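Long-range contact in peroxinectin A (Dictyostelium discoideum, PDB 6ERC), which uses hydrogen peroxide to oxidise phenolic donors as a secreted haem peroxidase, with iodide and thiocyanate peroxidase activity as well: residues D183-D195 with D204-E216. Residues are numbered along the deposited sequence; the frame is centred on the assembly and turned at random.
Sequences DLPPKNVPGVPMD and DQLYSVGERRGNE. With HEM (protoporphyrin IX containing Fe), chain F.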
loop_
_atom_site.group_PDB
_atom_site.type_symbol
_atom_site.label_atom_id
_atom_site.label_comp_id
_atom_site.label_asym_id
_atom_site.label_seq_id
_atom_site.Cartn_x
_atom_site.Cartn_y
_atom_site.Cartn_z
ATOM N N ASP A 183 -7.005 -21.751 -11.159
ATOM C CA ASP A 183 -6.846 -21.912 -9.721
ATOM C C ASP A 183 -6.952 -20.559 -9.031
ATOM O O ASP A 183 -6.281 -19.600 -9.424
ATOM C CB ASP A 183 -5.502 -22.565 -9.400
ATOM C CG ASP A 183 -5.490 -24.048 -9.702
ATOM O OD1 ASP A 183 -6.486 -24.550 -10.267
ATOM O OD2 ASP A 183 -4.487 -24.712 -9.365
ATOM N N LEU A 184 -7.795 -20.490 -8.001
ATOM C CA LEU A 184 -7.992 -19.264 -7.236
ATOM C C LEU A 184 -7.560 -19.484 -5.791
ATOM O O LEU A 184 -7.354 -20.632 -5.377
ATOM C CB LEU A 184 -9.454 -18.822 -7.299
ATOM C CG LEU A 184 -9.997 -18.517 -8.698
ATOM C CD1 LEU A 184 -11.478 -18.189 -8.629
ATOM C CD2 LEU A 184 -9.228 -17.375 -9.344
ATOM N N PRO A 185 -7.406 -18.427 -4.998
ATOM C CA PRO A 185 -6.969 -18.598 -3.608
ATOM C C PRO A 185 -7.979 -19.401 -2.809
ATOM O O PRO A 185 -9.112 -19.622 -3.262
ATOM C CB PRO A 185 -6.860 -17.157 -3.087
ATOM C CG PRO A 185 -6.699 -16.313 -4.311
ATOM C CD PRO A 185 -7.502 -17.003 -5.373
ATOM N N PRO A 186 -7.606 -19.854 -1.617
ATOM C CA PRO A 186 -8.517 -20.660 -0.800
ATOM C C PRO A 186 -9.508 -19.785 -0.043
ATOM O O PRO A 186 -9.418 -18.557 -0.030
ATOM C CB PRO A 186 -7.571 -21.387 0.159
ATOM C CG PRO A 186 -6.424 -20.446 0.323
ATOM C CD PRO A 186 -6.299 -19.664 -0.965
ATOM N N LYS A 187 -10.464 -20.449 0.606
ATOM C CA LYS A 187 -11.502 -19.759 1.358
ATOM C C LYS A 187 -11.794 -20.505 2.653
ATOM O O LYS A 187 -11.542 -21.707 2.775
ATOM C CB LYS A 187 -12.788 -19.617 0.532
ATOM C CG LYS A 187 -12.659 -18.670 -0.657
ATOM C CD LYS A 187 -13.848 -18.779 -1.607
ATOM C CE LYS A 187 -13.795 -20.069 -2.423
ATOM N NZ LYS A 187 -14.853 -20.125 -3.469
ATOM N N ASN A 188 -12.336 -19.764 3.626
ATOM C CA ASN A 188 -12.774 -20.323 4.908
ATOM C C ASN A 188 -11.638 -21.017 5.651
ATOM O O ASN A 188 -11.873 -21.916 6.464
ATOM C CB ASN A 188 -13.940 -21.299 4.721
ATOM C CG ASN A 188 -15.148 -20.650 4.088
ATOM O OD1 ASN A 188 -15.348 -19.444 4.207
ATOM N ND2 ASN A 188 -15.967 -21.449 3.415
ATOM N N VAL A 189 -10.399 -20.613 5.390
ATOM C CA VAL A 189 -9.245 -21.243 6.026
ATOM C C VAL A 189 -9.247 -20.879 7.508
ATOM O O VAL A 189 -9.188 -19.688 7.847
ATOM C CB VAL A 189 -7.934 -20.816 5.346
ATOM C CG1 VAL A 189 -6.743 -21.505 6.000
ATOM C CG2 VAL A 189 -7.988 -21.133 3.858
ATOM N N PRO A 190 -9.313 -21.852 8.421
ATOM C CA PRO A 190 -9.271 -21.517 9.849
ATOM C C PRO A 190 -7.971 -20.817 10.220
ATOM O O PRO A 190 -6.902 -21.130 9.695
ATOM C CB PRO A 190 -9.393 -22.879 10.540
ATOM C CG PRO A 190 -10.006 -23.775 9.523
ATOM C CD PRO A 190 -9.479 -23.300 8.209
ATOM N N GLY A 191 -8.076 -19.861 11.139
ATOM C CA GLY A 191 -6.921 -19.142 11.629
ATOM C C GLY A 191 -6.446 -18.005 10.753
ATOM O O GLY A 191 -5.449 -17.358 11.102
ATOM N N VAL A 192 -7.114 -17.733 9.636
ATOM C CA VAL A 192 -6.703 -16.659 8.734
ATOM C C VAL A 192 -7.758 -15.558 8.759
ATOM O O VAL A 192 -8.656 -15.542 7.903
ATOM C CB VAL A 192 -6.490 -17.180 7.305
ATOM C CG1 VAL A 192 -5.961 -16.063 6.410
ATOM C CG2 VAL A 192 -5.534 -18.367 7.309
ATOM N N PRO A 193 -7.692 -14.618 9.703
ATOM C CA PRO A 193 -8.703 -13.550 9.760
ATOM C C PRO A 193 -8.552 -12.598 8.582
ATOM O O PRO A 193 -7.484 -12.021 8.369
ATOM C CB PRO A 193 -8.405 -12.854 11.093
ATOM C CG PRO A 193 -6.955 -13.106 11.326
ATOM C CD PRO A 193 -6.677 -14.471 10.759
ATOM N N MET A 194 -9.630 -12.435 7.820
ATOM C CA MET A 194 -9.648 -11.561 6.657
ATOM C C MET A 194 -10.543 -10.358 6.923
ATOM O O MET A 194 -11.577 -10.474 7.591
ATOM C CB MET A 194 -10.139 -12.310 5.416
ATOM C CG MET A 194 -9.261 -13.493 5.015
ATOM S SD MET A 194 -7.536 -13.031 4.747
ATOM C CE MET A 194 -7.683 -11.916 3.351
ATOM N N ASP A 195 -10.143 -9.207 6.391
ATOM C CA ASP A 195 -10.906 -7.983 6.578
ATOM C C ASP A 195 -12.166 -7.988 5.718
ATOM O O ASP A 195 -12.199 -8.558 4.622
ATOM C CB ASP A 195 -10.056 -6.759 6.238
ATOM C CG ASP A 195 -9.137 -6.351 7.376
ATOM O OD1 ASP A 195 -9.194 -6.987 8.452
ATOM O OD2 ASP A 195 -8.361 -5.386 7.194
ATOM N N ASP A 204 -17.265 -15.605 5.010
ATOM C CA ASP A 204 -16.980 -16.940 4.492
ATOM C C ASP A 204 -16.908 -16.979 2.970
ATOM O O ASP A 204 -16.506 -18.008 2.416
ATOM C CB ASP A 204 -18.022 -17.954 4.977
ATOM C CG ASP A 204 -19.438 -17.562 4.609
ATOM O OD1 ASP A 204 -19.860 -16.453 4.992
ATOM O OD2 ASP A 204 -20.126 -18.363 3.939
ATOM N N GLN A 205 -17.284 -15.900 2.284
ATOM C CA GLN A 205 -17.130 -15.816 0.838
ATOM C C GLN A 205 -15.857 -15.093 0.416
ATOM O O GLN A 205 -15.538 -15.087 -0.778
ATOM C CB GLN A 205 -18.343 -15.114 0.213
ATOM C CG GLN A 205 -19.639 -15.915 0.305
ATOM C CD GLN A 205 -20.863 -15.129 -0.150
ATOM O OE1 GLN A 205 -21.968 -15.336 0.359
ATOM N NE2 GLN A 205 -20.676 -14.227 -1.114
ATOM N N LEU A 206 -15.126 -14.493 1.353
ATOM C CA LEU A 206 -13.871 -13.831 1.030
ATOM C C LEU A 206 -12.744 -14.847 0.902
ATOM O O LEU A 206 -12.764 -15.919 1.516
ATOM C CB LEU A 206 -13.505 -12.805 2.104
ATOM C CG LEU A 206 -14.510 -11.686 2.383
ATOM C CD1 LEU A 206 -13.966 -10.775 3.475
ATOM C CD2 LEU A 206 -14.825 -10.886 1.124
ATOM N N TYR A 207 -11.747 -14.497 0.096
ATOM C CA TYR A 207 -10.584 -15.350 -0.080
ATOM C C TYR A 207 -9.614 -15.166 1.080
ATOM O O TYR A 207 -9.430 -14.056 1.584
ATOM C CB TYR A 207 -9.894 -15.041 -1.409
ATOM C CG TYR A 207 -10.738 -15.397 -2.614
ATOM C CD1 TYR A 207 -10.795 -16.704 -3.084
ATOM C CD2 TYR A 207 -11.485 -14.428 -3.276
ATOM C CE1 TYR A 207 -11.565 -17.036 -4.180
ATOM C CE2 TYR A 207 -12.259 -14.751 -4.375
ATOM C CZ TYR A 207 -12.295 -16.058 -4.822
ATOM O OH TYR A 207 -13.063 -16.388 -5.913
ATOM N N SER A 208 -9.000 -16.268 1.505
ATOM C CA SER A 208 -8.085 -16.278 2.641
ATOM C C SER A 208 -6.650 -16.208 2.126
ATOM O O SER A 208 -6.133 -17.186 1.571
ATOM C CB SER A 208 -8.307 -17.529 3.489
ATOM O OG SER A 208 -9.662 -17.630 3.894
ATOM N N VAL A 209 -6.008 -15.053 2.312
ATOM C CA VAL A 209 -4.631 -14.832 1.893
ATOM C C VAL A 209 -3.844 -14.255 3.066
ATOM O O VAL A 209 -4.401 -13.872 4.095
ATOM C CB VAL A 209 -4.533 -13.904 0.663
ATOM C CG1 VAL A 209 -5.185 -14.561 -0.551
ATOM C CG2 VAL A 209 -5.171 -12.547 0.957
ATOM N N GLY A 210 -2.525 -14.181 2.884
ATOM C CA GLY A 210 -1.618 -13.824 3.963
ATOM C C GLY A 210 -1.764 -12.410 4.490
ATOM O O GLY A 210 -1.110 -12.073 5.483
ATOM N N GLU A 211 -2.593 -11.578 3.863
ATOM C CA GLU A 211 -2.746 -10.183 4.259
ATOM C C GLU A 211 -4.221 -9.879 4.479
ATOM O O GLU A 211 -5.044 -10.121 3.590
ATOM C CB GLU A 211 -2.148 -9.255 3.197
ATOM C CG GLU A 211 -1.344 -8.095 3.769
ATOM C CD GLU A 211 -2.216 -6.915 4.141
ATOM O OE1 GLU A 211 -3.193 -6.663 3.409
ATOM O OE2 GLU A 211 -1.931 -6.246 5.159
ATOM N N ARG A 212 -4.544 -9.338 5.660
ATOM C CA ARG A 212 -5.938 -9.146 6.062
ATOM C C ARG A 212 -6.750 -8.441 4.980
ATOM O O ARG A 212 -7.848 -8.881 4.620
ATOM C CB ARG A 212 -6.005 -8.342 7.364
ATOM C CG ARG A 212 -5.359 -9.006 8.571
ATOM C CD ARG A 212 -5.461 -8.111 9.807
ATOM N NE ARG A 212 -6.839 -7.981 10.287
ATOM C CZ ARG A 212 -7.374 -8.683 11.285
ATOM N NH1 ARG A 212 -6.659 -9.584 11.945
ATOM N NH2 ARG A 212 -8.639 -8.478 11.631
ATOM N N ARG A 213 -6.232 -7.330 4.465
ATOM C CA ARG A 213 -6.953 -6.515 3.487
ATOM C C ARG A 213 -6.640 -6.927 2.055
ATOM O O ARG A 213 -6.524 -6.085 1.159
ATOM C CB ARG A 213 -6.640 -5.037 3.719
ATOM C CG ARG A 213 -5.155 -4.706 3.766
ATOM C CD ARG A 213 -4.872 -3.285 4.210
ATOM N NE ARG A 213 -3.464 -3.126 4.570
ATOM C CZ ARG A 213 -2.871 -1.962 4.822
ATOM N NH1 ARG A 213 -3.556 -0.821 4.755
ATOM N NH2 ARG A 213 -1.583 -1.940 5.139
ATOM N N GLY A 214 -6.505 -8.233 1.808
ATOM C CA GLY A 214 -6.255 -8.701 0.457
ATOM C C GLY A 214 -7.483 -8.635 -0.428
ATOM O O GLY A 214 -7.362 -8.514 -1.651
ATOM N N ASN A 215 -8.672 -8.712 0.165
ATOM C CA ASN A 215 -9.911 -8.630 -0.596
ATOM C C ASN A 215 -10.307 -7.201 -0.943
ATOM O O ASN A 215 -11.362 -7.013 -1.560
ATOM C CB ASN A 215 -11.053 -9.285 0.184
ATOM C CG ASN A 215 -10.837 -10.770 0.401
ATOM O OD1 ASN A 215 -11.293 -11.599 -0.388
ATOM N ND2 ASN A 215 -10.144 -11.113 1.480
ATOM N N GLU A 216 -9.498 -6.202 -0.570
ATOM C CA GLU A 216 -9.887 -4.805 -0.761
ATOM C C GLU A 216 -10.434 -4.571 -2.165
ATOM O O GLU A 216 -11.499 -3.967 -2.332
ATOM C CB GLU A 216 -8.695 -3.884 -0.483
ATOM C CG GLU A 216 -9.073 -2.423 -0.182
ATOM C CD GLU A 216 -9.190 -1.547 -1.424
ATOM O OE1 GLU A 216 -9.103 -2.076 -2.551
ATOM O OE2 GLU A 216 -9.365 -0.317 -1.268
HETATM C CHA HEM F . -3.947 2.941 3.355
HETATM C CHB HEM F . -7.734 1.865 0.549
HETATM C CHC HEM F . -4.854 2.035 -3.368
HETATM C CHD HEM F . -1.126 3.349 -0.568
HETATM C C1A HEM F . -5.228 2.698 2.926
HETATM C C2A HEM F . -6.413 2.729 3.746
HETATM C C3A HEM F . -7.466 2.436 2.978
HETATM C C4A HEM F . -6.974 2.203 1.639
HETATM C CMA HEM F . -8.944 2.345 3.417
HETATM C CAA HEM F . -6.420 3.066 5.246
HETATM C CBA HEM F . -7.130 4.404 5.394
HETATM C CGA HEM F . -6.704 5.073 6.674
HETATM O O1A HEM F . -5.499 5.408 6.813
HETATM O O2A HEM F . -7.573 5.285 7.556
HETATM C C1B HEM F . -7.272 1.800 -0.743
HETATM C C2B HEM F . -8.071 1.445 -1.889
HETATM C C3B HEM F . -7.281 1.484 -2.975
HETATM C C4B HEM F . -5.952 1.872 -2.545
HETATM C CMB HEM F . -9.567 1.087 -1.778
HETATM C CAB HEM F . -7.626 1.200 -4.455
HETATM C CBB HEM F . -8.863 0.924 -4.880
HETATM C C1C HEM F . -3.592 2.414 -2.962
HETATM C C2C HEM F . -2.433 2.606 -3.816
HETATM C C3C HEM F . -1.396 2.970 -3.032
HETATM C C4C HEM F . -1.883 3.015 -1.670
HETATM C CMC HEM F . -2.506 2.405 -5.345
HETATM C CAC HEM F . 0.086 3.315 -3.339
HETATM C CBC HEM F . 0.660 3.297 -4.543
HETATM C C1D HEM F . -1.555 3.310 0.737
HETATM C C2D HEM F . -0.728 3.506 1.905
HETATM C C3D HEM F . -1.515 3.402 2.980
HETATM C C4D HEM F . -2.858 3.119 2.536
HETATM C CMD HEM F . 0.783 3.811 1.874
HETATM C CAD HEM F . -1.109 3.512 4.460
HETATM C CBD HEM F . -0.503 2.157 4.815
HETATM C CGD HEM F . -0.800 1.784 6.247
HETATM O O1D HEM F . -1.896 1.222 6.501
HETATM O O2D HEM F . 0.048 2.034 7.141
HETATM N NA HEM F . -5.606 2.371 1.642
HETATM N NB HEM F . -5.985 2.055 -1.175
HETATM N NC HEM F . -3.216 2.671 -1.661
HETATM N ND HEM F . -2.847 3.075 1.160
HETATM FE FE HEM F . -4.382 2.517 0.013
HETATM O O HOH W 1 -13.216 -16.936 3.801
#
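Two nearly straight backbone bonds pin segment 183-195 to segment 204-216: Ser208 N donates a hydrogen bond to Pro186 O (2.8 Å), and Asp195 N one to Arg212 O (2.9 Å), which it meets from above the carbonyl plane. Between these points lies Met194, a thioether whose methyl CE is set among the carbonyls of Tyr207, Glu211 and Arg212. With its chain bent at chi2 and chi3 (-56° and -64°), the sulfur comes within reach of Val209 N in a weak hydrogen bond, and CE packs against Val209 CG2 (3.5 Å). The amide of Asn215 flanks this methyl and grips Tyr207 on both backbone polar atoms, ND2 binding Tyr207 O in the carbonyl plane. The Tyr207 ring has Pro185 O at its edge, while the aliphatic part of Lys187 runs alongside, CG 3.6 Å from Tyr207 CD1. Toward the surface, Arg212 NE forms a salt bridge with the syn side of Asp195 OD1 (3.1 Å), carboxylate and guanidinium planes 63° apart, as Pro193 CG touches Arg212 NH1. A leucine in place of Arg212 would probably leave the Asp195 carboxylate without its charged mate and free to turn. The next residue, Arg213, the predicted transition-state stabiliser, hydrogen-bonds a haem propionate through NH1, and Glu216 OE2 is covalently joined to the haem methyl CMB, an ester link of the kind found in mammalian peroxidases such as lactoperoxidase; the backbone bonds, the weak sulfur contact and the salt bridge thus join a largely buried segment to the one carrying two haem-binding residues.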